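Long-range contacts in beta-xylanase (Roseburia intestinalis L1-82, PDB 6SGF), which binds xylan with low affinity through this carbohydrate-binding module (CBM86), one piece of a larger enzyme that probably hydrolyses internal beta-1,4-xylosidic linkages: residues Gly4-Thr10 against Val124-Leu130; Asn55-Val61 against Thr92-Pro98; Gln64-Ile68 against Asn118-Ser122. All blocks are in the same frame, centred on the assembly; numbering follows the deposited sequence.

Contact 1. Residues Gly4-Thr10 against Val124-Leu130. With CD (cadmium ion), chain S.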
loop_
_atom_site.group_PDB
_atom_site.type_symbol
_atom_site.label_atom_id
_atom_site.label_comp_id
_atom_site.label_asym_id
_atom_site.label_seq_id
_atom_site.Cartn_x
_atom_site.Cartn_y
_atom_site.Cartn_z
ATOM N N GLY B 4 -9.542 3.982 15.687
ATOM C CA GLY B 4 -8.379 4.756 15.301
ATOM C C GLY B 4 -7.265 3.875 14.770
ATOM O O GLY B 4 -6.470 4.323 13.961
ATOM N N VAL B 5 -7.232 2.614 15.208
ATOM C CA VAL B 5 -6.210 1.687 14.736
ATOM C C VAL B 5 -6.509 1.358 13.282
ATOM O O VAL B 5 -7.677 1.202 12.901
ATOM C CB VAL B 5 -6.208 0.418 15.601
ATOM C CG1 VAL B 5 -5.477 -0.721 14.913
ATOM C CG2 VAL B 5 -5.586 0.711 16.963
ATOM N N LYS B 6 -5.470 1.262 12.466
ATOM C CA LYS B 6 -5.653 0.954 11.041
ATOM C C LYS B 6 -4.948 -0.327 10.671
ATOM O O LYS B 6 -3.801 -0.476 10.979
ATOM C CB LYS B 6 -5.055 2.020 10.148
ATOM C CG LYS B 6 -5.779 3.336 10.157
ATOM C CD LYS B 6 -5.172 4.237 9.185
ATOM C CE LYS B 6 -6.009 5.444 8.912
ATOM N NZ LYS B 6 -6.044 6.325 10.088
ATOM N N LYS B 7 -5.689 -1.246 10.116
ATOM C CA LYS B 7 -5.129 -2.444 9.529
ATOM C C LYS B 7 -5.082 -2.249 8.013
ATOM O O LYS B 7 -6.126 -2.090 7.372
ATOM C CB LYS B 7 -5.975 -3.655 9.911
ATOM C CG LYS B 7 -5.849 -4.147 11.374
ATOM C CD LYS B 7 -4.397 -4.181 11.900
ATOM C CE LYS B 7 -3.342 -4.681 10.866
ATOM N NZ LYS B 7 -3.057 -6.142 10.835
ATOM N N VAL B 8 -3.883 -2.199 7.442
ATOM C CA VAL B 8 -3.709 -1.876 6.026
ATOM C C VAL B 8 -3.170 -3.100 5.321
ATOM O O VAL B 8 -2.160 -3.659 5.746
ATOM C CB VAL B 8 -2.744 -0.694 5.819
ATOM C CG1 VAL B 8 -2.512 -0.463 4.333
ATOM C CG2 VAL B 8 -3.232 0.575 6.470
ATOM N N PHE B 9 -3.798 -3.495 4.228
ATOM C CA PHE B 9 -3.289 -4.583 3.405
ATOM C C PHE B 9 -3.005 -4.069 2.006
ATOM O O PHE B 9 -3.936 -3.688 1.279
ATOM C CB PHE B 9 -4.288 -5.738 3.362
ATOM C CG PHE B 9 -4.739 -6.186 4.706
ATOM C CD1 PHE B 9 -3.843 -6.746 5.596
ATOM C CD2 PHE B 9 -6.052 -6.019 5.096
ATOM C CE1 PHE B 9 -4.257 -7.156 6.863
ATOM C CE2 PHE B 9 -6.481 -6.424 6.359
ATOM C CZ PHE B 9 -5.572 -7.000 7.243
ATOM N N THR B 10 -1.737 -4.126 1.602
ATOM C CA THR B 10 -1.403 -3.831 0.220
ATOM C C THR B 10 -1.808 -5.023 -0.662
ATOM O O THR B 10 -2.132 -6.107 -0.171
ATOM C CB THR B 10 0.080 -3.506 0.064
ATOM O OG1 THR B 10 0.897 -4.579 0.526
ATOM C CG2 THR B 10 0.455 -2.235 0.865
ATOM N N VAL B 124 -4.675 -0.941 -5.207
ATOM C CA VAL B 124 -3.433 -0.634 -4.502
ATOM C C VAL B 124 -3.443 -1.178 -3.089
ATOM O O VAL B 124 -2.485 -1.818 -2.647
ATOM C CB VAL B 124 -3.216 0.902 -4.493
ATOM C CG1 VAL B 124 -1.988 1.288 -3.660
ATOM C CG2 VAL B 124 -3.180 1.436 -5.924
ATOM N N SER B 125 -4.506 -0.912 -2.340
ATOM C CA SER B 125 -4.531 -1.310 -0.948
ATOM C C SER B 125 -5.956 -1.227 -0.442
ATOM O O SER B 125 -6.792 -0.540 -1.030
ATOM C CB SER B 125 -3.635 -0.416 -0.104
ATOM O OG SER B 125 -4.138 0.902 -0.031
ATOM N N VAL B 126 -6.196 -1.906 0.674
ATOM C CA VAL B 126 -7.443 -1.805 1.423
ATOM C C VAL B 126 -7.099 -1.584 2.888
ATOM O O VAL B 126 -6.257 -2.292 3.446
ATOM C CB VAL B 126 -8.318 -3.059 1.257
ATOM C CG1 VAL B 126 -9.649 -2.859 2.017
ATOM C CG2 VAL B 126 -8.558 -3.345 -0.235
ATOM N N THR B 127 -7.718 -0.570 3.485
ATOM C CA THR B 127 -7.442 -0.150 4.854
ATOM C C THR B 127 -8.692 -0.279 5.711
ATOM O O THR B 127 -9.754 0.199 5.321
ATOM C CB THR B 127 -6.979 1.309 4.900
ATOM O OG1 THR B 127 -5.701 1.451 4.243
ATOM C CG2 THR B 127 -6.893 1.737 6.370
ATOM N N PHE B 128 -8.560 -0.918 6.871
ATOM C CA PHE B 128 -9.627 -1.030 7.860
ATOM C C PHE B 128 -9.300 -0.130 9.033
ATOM O O PHE B 128 -8.285 -0.342 9.708
ATOM C CB PHE B 128 -9.763 -2.469 8.319
ATOM C CG PHE B 128 -10.167 -3.388 7.210
ATOM C CD1 PHE B 128 -9.233 -3.845 6.307
ATOM C CD2 PHE B 128 -11.484 -3.744 7.055
ATOM C CE1 PHE B 128 -9.607 -4.666 5.270
ATOM C CE2 PHE B 128 -11.869 -4.586 6.018
ATOM C CZ PHE B 128 -10.925 -5.026 5.117
ATOM N N GLU B 129 -10.116 0.898 9.245
ATOM C CA GLU B 129 -9.958 1.754 10.408
ATOM C C GLU B 129 -10.958 1.343 11.482
ATOM O O GLU B 129 -12.172 1.339 11.239
ATOM C CB GLU B 129 -10.111 3.233 10.093
ATOM C CG GLU B 129 -9.824 4.016 11.381
ATOM C CD GLU B 129 -9.440 5.422 11.131
ATOM O OE1 GLU B 129 -9.357 5.768 9.934
ATOM O OE2 GLU B 129 -9.229 6.181 12.116
ATOM N N LEU B 130 -10.462 1.030 12.661
ATOM C CA LEU B 130 -11.325 0.516 13.712
ATOM C C LEU B 130 -11.978 1.681 14.451
ATOM O O LEU B 130 -11.495 2.813 14.443
ATOM C CB LEU B 130 -10.539 -0.352 14.679
ATOM C CG LEU B 130 -9.679 -1.447 14.033
ATOM C CD1 LEU B 130 -9.086 -2.328 15.104
ATOM C CD2 LEU B 130 -10.505 -2.260 13.035
HETATM CD CD CD S . -9.204 8.152 10.457
#
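Lys-7 and Phe-128 share a reciprocal pair of backbone hydrogen bonds: Phe-128 N to Lys-7 O measures 2.7 Å, and Lys-7 N returns the bond to Phe-128 O. Phe-9 and Val-126 form a second such pair, while Leu-130 N reaches Val-5 O where the register runs out into the N-terminal loop. CA atoms add weaker C-H...O contacts between these rungs, as from Lys-6 CA to Phe-128 O (3.2 Å).

On the face carrying Lys-6, Val-8, Thr-127 and Glu-129, the carboxylate of Glu-129 holds a cadmium ion with both oxygens, OE1 at 2.4 Å and OE2 at 2.6 Å. Its CG stands anti to the backbone N (chi1 -176°) and the rest of the chain is extended, which brings OE1 to Lys-6 NZ at 3.4 Å, a salt bridge whose hydrogen bond is weak. Beside it, Val-8 CG2 rests on Thr-127 OG1 at 3.4 Å. Val-8 also meets Val-8 of the second subunit.

The other face is largely apolar, apart from Lys-7. Phe-9 and Phe-128 meet rim to rim, CE2 to CE1 at 3.7 Å with planes 61° apart, and neither ring lies over the other; Phe-128 reaches on to Leu-45 and Ile-49 of strand 40-50. Lys-7 bends away from Phe-128 to a salt bridge with Glu-47. Segment axes 4.6 Å apart at 171°, with alternating hydrogen-bonded and non-hydrogen-bonded pairs, define an antiparallel ladder whose aromatic face packs against the opposing sheet, as in the beta-sandwich fold of many carbohydrate-binding modules.

Contact 2. Residues Asn55-Val61 against Thr92-Pro98; sequences NAVTFQV and TEYTINP
Asn-55 O is gripped twice: Asn-97 ND2 donates to it at 3.0 Å and 174°, and a water that also donates to Pro-98 O supplies the second hydrogen bond. The carbonyl oxygen lies in the amide plane of Asn-97, whereas ND2 is tilted from the carbonyl plane. This amide thus closes the end of the ladder next to Ala-56, whose CB touches the same ND2.

Further along, Thr-58 OG1 and Thr-95 OG1 are hydrogen-bonded at 2.9 Å, and either may donate. Both threonines place OG1 anti to the carbonyl carbon, and the hydroxyls face each other across a non-hydrogen-bonded pair. On the same face Gln-60 and Glu-93 run side by side with amide and carboxylate planes 80° apart; Glu-93 OE2 approaches Gln-60 CD to 3.4 Å, but the polar bond of Gln-60 OE1 goes to Ser-125 OG.

The other face is mostly apolar. Ile-96 CD1 meets Phe-59 CE1 at 3.9 Å, Val-57 crosses Pro-98 at about a right angle, its CG2 against the ring CG, and Val-61 CG2 comes to the edge of the Tyr-94 ring at CE2 (3.9 Å), near the ring plane. Leu-70 of strand 68-73 packs on Phe-59, Tyr-94 and Ile-96. The paired backbone bonds of Val-57 with Ile-96 and Phe-59 with Tyr-94, together with segment axes at 158°, identify an antiparallel ladder in one sheet of a beta-sandwich, its apolar side turned toward the other sheet.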
loop_
_atom_site.group_PDB
_atom_site.type_symbol
_atom_site.label_atom_id
_atom_site.label_comp_id
_atom_site.label_asym_id
_atom_site.label_seq_id
_atom_site.Cartn_x
_atom_site.Cartn_y
_atom_site.Cartn_z
ATOM N N ASN B 55 -14.888 0.912 11.726
ATOM C CA ASN B 55 -15.587 2.140 11.389
ATOM C C ASN B 55 -15.632 2.376 9.890
ATOM O O ASN B 55 -16.660 2.789 9.360
ATOM C CB ASN B 55 -14.932 3.349 12.056
ATOM C CG ASN B 55 -15.804 4.564 11.975
ATOM O OD1 ASN B 55 -16.958 4.529 12.406
ATOM N ND2 ASN B 55 -15.283 5.639 11.400
ATOM N N ALA B 56 -14.541 2.084 9.183
ATOM C CA ALA B 56 -14.447 2.456 7.782
ATOM C C ALA B 56 -13.525 1.478 7.077
ATOM O O ALA B 56 -12.540 1.005 7.659
ATOM C CB ALA B 56 -13.915 3.901 7.638
ATOM N N VAL B 57 -13.860 1.181 5.825
ATOM C CA VAL B 57 -13.000 0.412 4.930
ATOM C C VAL B 57 -12.692 1.294 3.719
ATOM O O VAL B 57 -13.609 1.707 2.999
ATOM C CB VAL B 57 -13.658 -0.905 4.479
ATOM C CG1 VAL B 57 -12.685 -1.703 3.627
ATOM C CG2 VAL B 57 -14.108 -1.766 5.686
ATOM N N THR B 58 -11.410 1.553 3.466
ATOM C CA THR B 58 -11.009 2.439 2.385
ATOM C C THR B 58 -10.232 1.659 1.328
ATOM O O THR B 58 -9.209 1.039 1.630
ATOM C CB THR B 58 -10.182 3.605 2.921
ATOM O OG1 THR B 58 -10.977 4.339 3.856
ATOM C CG2 THR B 58 -9.778 4.538 1.775
ATOM N N PHE B 59 -10.727 1.693 0.102
ATOM C CA PHE B 59 -10.091 1.056 -1.037
ATOM C C PHE B 59 -9.294 2.117 -1.777
ATOM O O PHE B 59 -9.852 3.153 -2.164
ATOM C CB PHE B 59 -11.105 0.446 -2.008
ATOM C CG PHE B 59 -11.972 -0.628 -1.424
ATOM C CD1 PHE B 59 -12.912 -0.337 -0.437
ATOM C CD2 PHE B 59 -11.869 -1.912 -1.883
ATOM C CE1 PHE B 59 -13.745 -1.324 0.075
ATOM C CE2 PHE B 59 -12.687 -2.890 -1.415
ATOM C CZ PHE B 59 -13.637 -2.601 -0.413
ATOM N N GLN B 60 -8.015 1.859 -1.987
ATOM C CA GLN B 60 -7.170 2.707 -2.812
ATOM C C GLN B 60 -6.969 2.052 -4.171
ATOM O O GLN B 60 -6.559 0.882 -4.251
ATOM C CB GLN B 60 -5.820 2.956 -2.139
ATOM C CG GLN B 60 -4.904 3.906 -2.916
ATOM C CD GLN B 60 -3.593 4.225 -2.173
ATOM O OE1 GLN B 60 -3.233 3.583 -1.184
ATOM N NE2 GLN B 60 -2.892 5.208 -2.660
ATOM N N VAL B 61 -7.251 2.815 -5.229
ATOM C CA VAL B 61 -7.155 2.348 -6.603
ATOM C C VAL B 61 -6.263 3.277 -7.424
ATOM O O VAL B 61 -5.949 4.406 -7.031
ATOM C CB VAL B 61 -8.538 2.202 -7.263
ATOM C CG1 VAL B 61 -9.399 1.218 -6.496
ATOM C CG2 VAL B 61 -9.213 3.525 -7.382
ATOM N N THR B 92 -9.194 8.421 -6.022
ATOM C CA THR B 92 -8.273 7.282 -5.907
ATOM C C THR B 92 -8.434 6.549 -4.590
ATOM O O THR B 92 -7.806 5.496 -4.400
ATOM C CB THR B 92 -6.798 7.690 -6.046
ATOM O OG1 THR B 92 -6.513 8.742 -5.132
ATOM C CG2 THR B 92 -6.442 8.112 -7.502
ATOM N N GLU B 93 -9.251 7.078 -3.676
ATOM C CA GLU B 93 -9.589 6.409 -2.421
ATOM C C GLU B 93 -11.082 6.542 -2.191
ATOM O O GLU B 93 -11.625 7.653 -2.243
ATOM C CB GLU B 93 -8.794 7.018 -1.251
ATOM C CG GLU B 93 -7.315 6.805 -1.440
ATOM C CD GLU B 93 -6.495 6.920 -0.176
ATOM O OE1 GLU B 93 -6.982 7.506 0.808
ATOM O OE2 GLU B 93 -5.348 6.407 -0.182
ATOM N N TYR B 94 -11.732 5.416 -1.916
ATOM C CA TYR B 94 -13.160 5.378 -1.656
ATOM C C TYR B 94 -13.404 4.702 -0.318
ATOM O O TYR B 94 -12.794 3.681 -0.026
ATOM C CB TYR B 94 -13.911 4.590 -2.728
ATOM C CG TYR B 94 -13.735 5.095 -4.150
ATOM C CD1 TYR B 94 -14.520 6.126 -4.623
ATOM C CD2 TYR B 94 -12.806 4.520 -5.029
ATOM C CE1 TYR B 94 -14.389 6.591 -5.907
ATOM C CE2 TYR B 94 -12.665 4.998 -6.310
ATOM C CZ TYR B 94 -13.475 6.033 -6.741
ATOM O OH TYR B 94 -13.407 6.528 -8.013
ATOM N N THR B 95 -14.371 5.210 0.451
ATOM C CA THR B 95 -14.620 4.695 1.791
ATOM C C THR B 95 -16.014 4.096 1.879
ATOM O O THR B 95 -16.985 4.693 1.402
ATOM C CB THR B 95 -14.454 5.799 2.836
ATOM O OG1 THR B 95 -13.075 6.179 2.900
ATOM C CG2 THR B 95 -14.883 5.321 4.191
ATOM N N ILE B 96 -16.099 2.892 2.450
ATOM C CA ILE B 96 -17.369 2.275 2.810
ATOM C C ILE B 96 -17.412 2.207 4.331
ATOM O O ILE B 96 -16.449 1.758 4.960
ATOM C CB ILE B 96 -17.516 0.866 2.214
ATOM C CG1 ILE B 96 -17.664 0.927 0.696
ATOM C CG2 ILE B 96 -18.736 0.160 2.813
ATOM C CD1 ILE B 96 -17.587 -0.455 0.074
ATOM N N ASN B 97 -18.535 2.603 4.925
ATOM C CA ASN B 97 -18.686 2.433 6.363
ATOM C C ASN B 97 -19.591 1.224 6.600
ATOM O O ASN B 97 -20.818 1.350 6.493
ATOM C CB ASN B 97 -19.279 3.695 6.981
ATOM C CG ASN B 97 -18.421 4.933 6.700
ATOM O OD1 ASN B 97 -18.722 5.754 5.830
ATOM N ND2 ASN B 97 -17.319 5.032 7.410
ATOM N N PRO B 98 -19.045 0.048 6.891
ATOM C CA PRO B 98 -19.844 -1.184 6.897
ATOM C C PRO B 98 -20.610 -1.389 8.196
ATOM O O PRO B 98 -20.292 -0.824 9.234
ATOM C CB PRO B 98 -18.769 -2.271 6.756
ATOM C CG PRO B 98 -17.658 -1.712 7.590
ATOM C CD PRO B 98 -17.649 -0.222 7.310
HETATM O O HOH W 1 -19.401 1.835 9.919
#

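Contact 3. Residues Gln64-Ile68 against Asn118-Ser122; sequences QKVPI and NATVS
The connection from strand 54-62 to strand 68-73 passes along the beginning of strand 119-130, and a single backbone hydrogen bond ties the two: Lys-65 N to Thr-120 O, 2.9 Å with an N-H...O angle of 153°. Around this bond the Lys-65 side chain starts toward the strand, with CB 3.5 Å from Thr-120 O and CG 3.6 Å from Thr-120 OG1, before bends at chi2 and chi4 lead its end away.

Gln-64 runs alongside Val-121, pointing the same way. Val-121 CG2 sits 3.7 Å from Gln-64 CA and also touches CB and CG; its position anti to the backbone N directs this branch at the glutamine, while CG1 meets Ile-68 CG2 at 4.2 Å. Such apolar contacts join the loop to the interior between the two sheets of the sandwich, where both Val-121 and Ile-68 also touch Val-61.

The amide of Gln-64 bridges its own loop. With CG anti to the backbone N (chi1 -175°) and the chain extended, NE2 donates to Val-66 O at 3.0 Å, the acceptor only 3° from the amide plane. NE2 also bonds to Leu-88 O, and OE1 to Tyr-94 OH, so both ends of the amide are engaged. Val-66 turns its CB to Ala-119 CB at 4.0 Å.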
loop_
_atom_site.group_PDB
_atom_site.type_symbol
_atom_site.label_atom_id
_atom_site.label_comp_id
_atom_site.label_asym_id
_atom_site.label_seq_id
_atom_site.Cartn_x
_atom_site.Cartn_y
_atom_site.Cartn_z
ATOM N N GLN B 64 -7.867 4.002 -12.824
ATOM C CA GLN B 64 -9.276 3.640 -12.926
ATOM C C GLN B 64 -9.846 4.161 -14.241
ATOM O O GLN B 64 -9.848 5.369 -14.493
ATOM C CB GLN B 64 -10.064 4.211 -11.748
ATOM C CG GLN B 64 -11.543 3.773 -11.730
ATOM C CD GLN B 64 -12.333 4.362 -10.563
ATOM O OE1 GLN B 64 -11.794 5.017 -9.692
ATOM N NE2 GLN B 64 -13.616 4.143 -10.574
ATOM N N LYS B 65 -10.343 3.245 -15.071
ATOM C CA LYS B 65 -10.874 3.585 -16.380
ATOM C C LYS B 65 -12.337 3.212 -16.529
ATOM O O LYS B 65 -12.839 3.199 -17.658
ATOM C CB LYS B 65 -10.072 2.921 -17.496
ATOM C CG LYS B 65 -8.595 3.203 -17.436
ATOM C CD LYS B 65 -8.193 4.514 -17.977
ATOM C CE LYS B 65 -6.652 4.570 -18.068
ATOM N NZ LYS B 65 -6.029 4.980 -16.763
ATOM N N VAL B 66 -13.021 2.895 -15.431
ATOM C CA VAL B 66 -14.439 2.528 -15.446
ATOM C C VAL B 66 -15.000 2.794 -14.053
ATOM O O VAL B 66 -14.260 2.634 -13.063
ATOM C CB VAL B 66 -14.611 1.060 -15.878
ATOM C CG1 VAL B 66 -13.864 0.136 -14.891
ATOM C CG2 VAL B 66 -16.095 0.682 -15.973
ATOM N N PRO B 67 -16.268 3.207 -13.896
ATOM C CA PRO B 67 -16.834 3.288 -12.536
ATOM C C PRO B 67 -16.836 1.918 -11.871
ATOM O O PRO B 67 -17.022 0.896 -12.536
ATOM C CB PRO B 67 -18.260 3.806 -12.762
ATOM C CG PRO B 67 -18.212 4.478 -14.139
ATOM C CD PRO B 67 -17.228 3.677 -14.918
ATOM N N ILE B 68 -16.601 1.892 -10.554
ATOM C CA ILE B 68 -16.466 0.622 -9.849
ATOM C C ILE B 68 -17.466 0.535 -8.699
ATOM O O ILE B 68 -17.909 1.534 -8.138
ATOM C CB ILE B 68 -15.028 0.356 -9.310
ATOM C CG1 ILE B 68 -14.552 1.458 -8.343
ATOM C CG2 ILE B 68 -14.080 0.193 -10.435
ATOM C CD1 ILE B 68 -13.195 1.195 -7.774
ATOM N N ASN B 118 -12.581 -1.424 -22.691
ATOM C CA ASN B 118 -11.366 -0.952 -22.010
ATOM C C ASN B 118 -11.663 -0.627 -20.546
ATOM O O ASN B 118 -11.301 0.432 -20.016
ATOM C CB ASN B 118 -10.759 0.254 -22.725
ATOM C CG ASN B 118 -10.322 -0.067 -24.160
ATOM O OD1 ASN B 118 -10.447 -1.199 -24.632
ATOM N ND2 ASN B 118 -9.804 0.943 -24.852
ATOM N N ALA B 119 -12.373 -1.537 -19.907
ATOM C CA ALA B 119 -12.784 -1.376 -18.514
ATOM C C ALA B 119 -11.718 -2.010 -17.632
ATOM O O ALA B 119 -11.655 -3.233 -17.511
ATOM C CB ALA B 119 -14.138 -2.035 -18.290
ATOM N N THR B 120 -10.855 -1.180 -17.050
ATOM C CA THR B 120 -9.733 -1.659 -16.259
ATOM C C THR B 120 -9.572 -0.758 -15.037
ATOM O O THR B 120 -9.987 0.407 -15.036
ATOM C CB THR B 120 -8.422 -1.707 -17.086
ATOM O OG1 THR B 120 -8.073 -0.398 -17.529
ATOM C CG2 THR B 120 -8.558 -2.583 -18.323
ATOM N N VAL B 121 -8.948 -1.316 -14.000
ATOM C CA VAL B 121 -8.614 -0.575 -12.783
ATOM C C VAL B 121 -7.551 -1.389 -12.054
ATOM O O VAL B 121 -7.420 -2.596 -12.262
ATOM C CB VAL B 121 -9.859 -0.328 -11.888
ATOM C CG1 VAL B 121 -10.419 -1.659 -11.327
ATOM C CG2 VAL B 121 -9.507 0.616 -10.756
ATOM N N SER B 122 -6.762 -0.721 -11.218
ATOM C CA SER B 122 -5.795 -1.387 -10.351
ATOM C C SER B 122 -6.144 -1.175 -8.889
ATOM O O SER B 122 -6.478 -0.058 -8.482
ATOM C CB SER B 122 -4.393 -0.857 -10.607
ATOM O OG SER B 122 -4.043 -1.087 -11.941
#

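From the N terminus, strand 6-10 is reached first, but its partner in contact 1 comes 114 residues later, near the end of the modelled chain, and the other two contacts fall within that span. Strand 54-62 supplies the first half of contact 2, which closes the span 62-91, followed by the 64-68 loop of contact 3, which closes 69-117. Because 92-98 arrives before 118-122, contacts 2 and 3 cross along the chain. Strand 119-130 serves contacts 1 and 3 and neighbours strand 54-62, where Gln-60 O receives Val-124 N and Glu-129 O receives Asn-55 N. Contacts 1 and 2 build one sheet, while contact 3 joins strand 119-130 to the connection leading to strand 68-73 of the other.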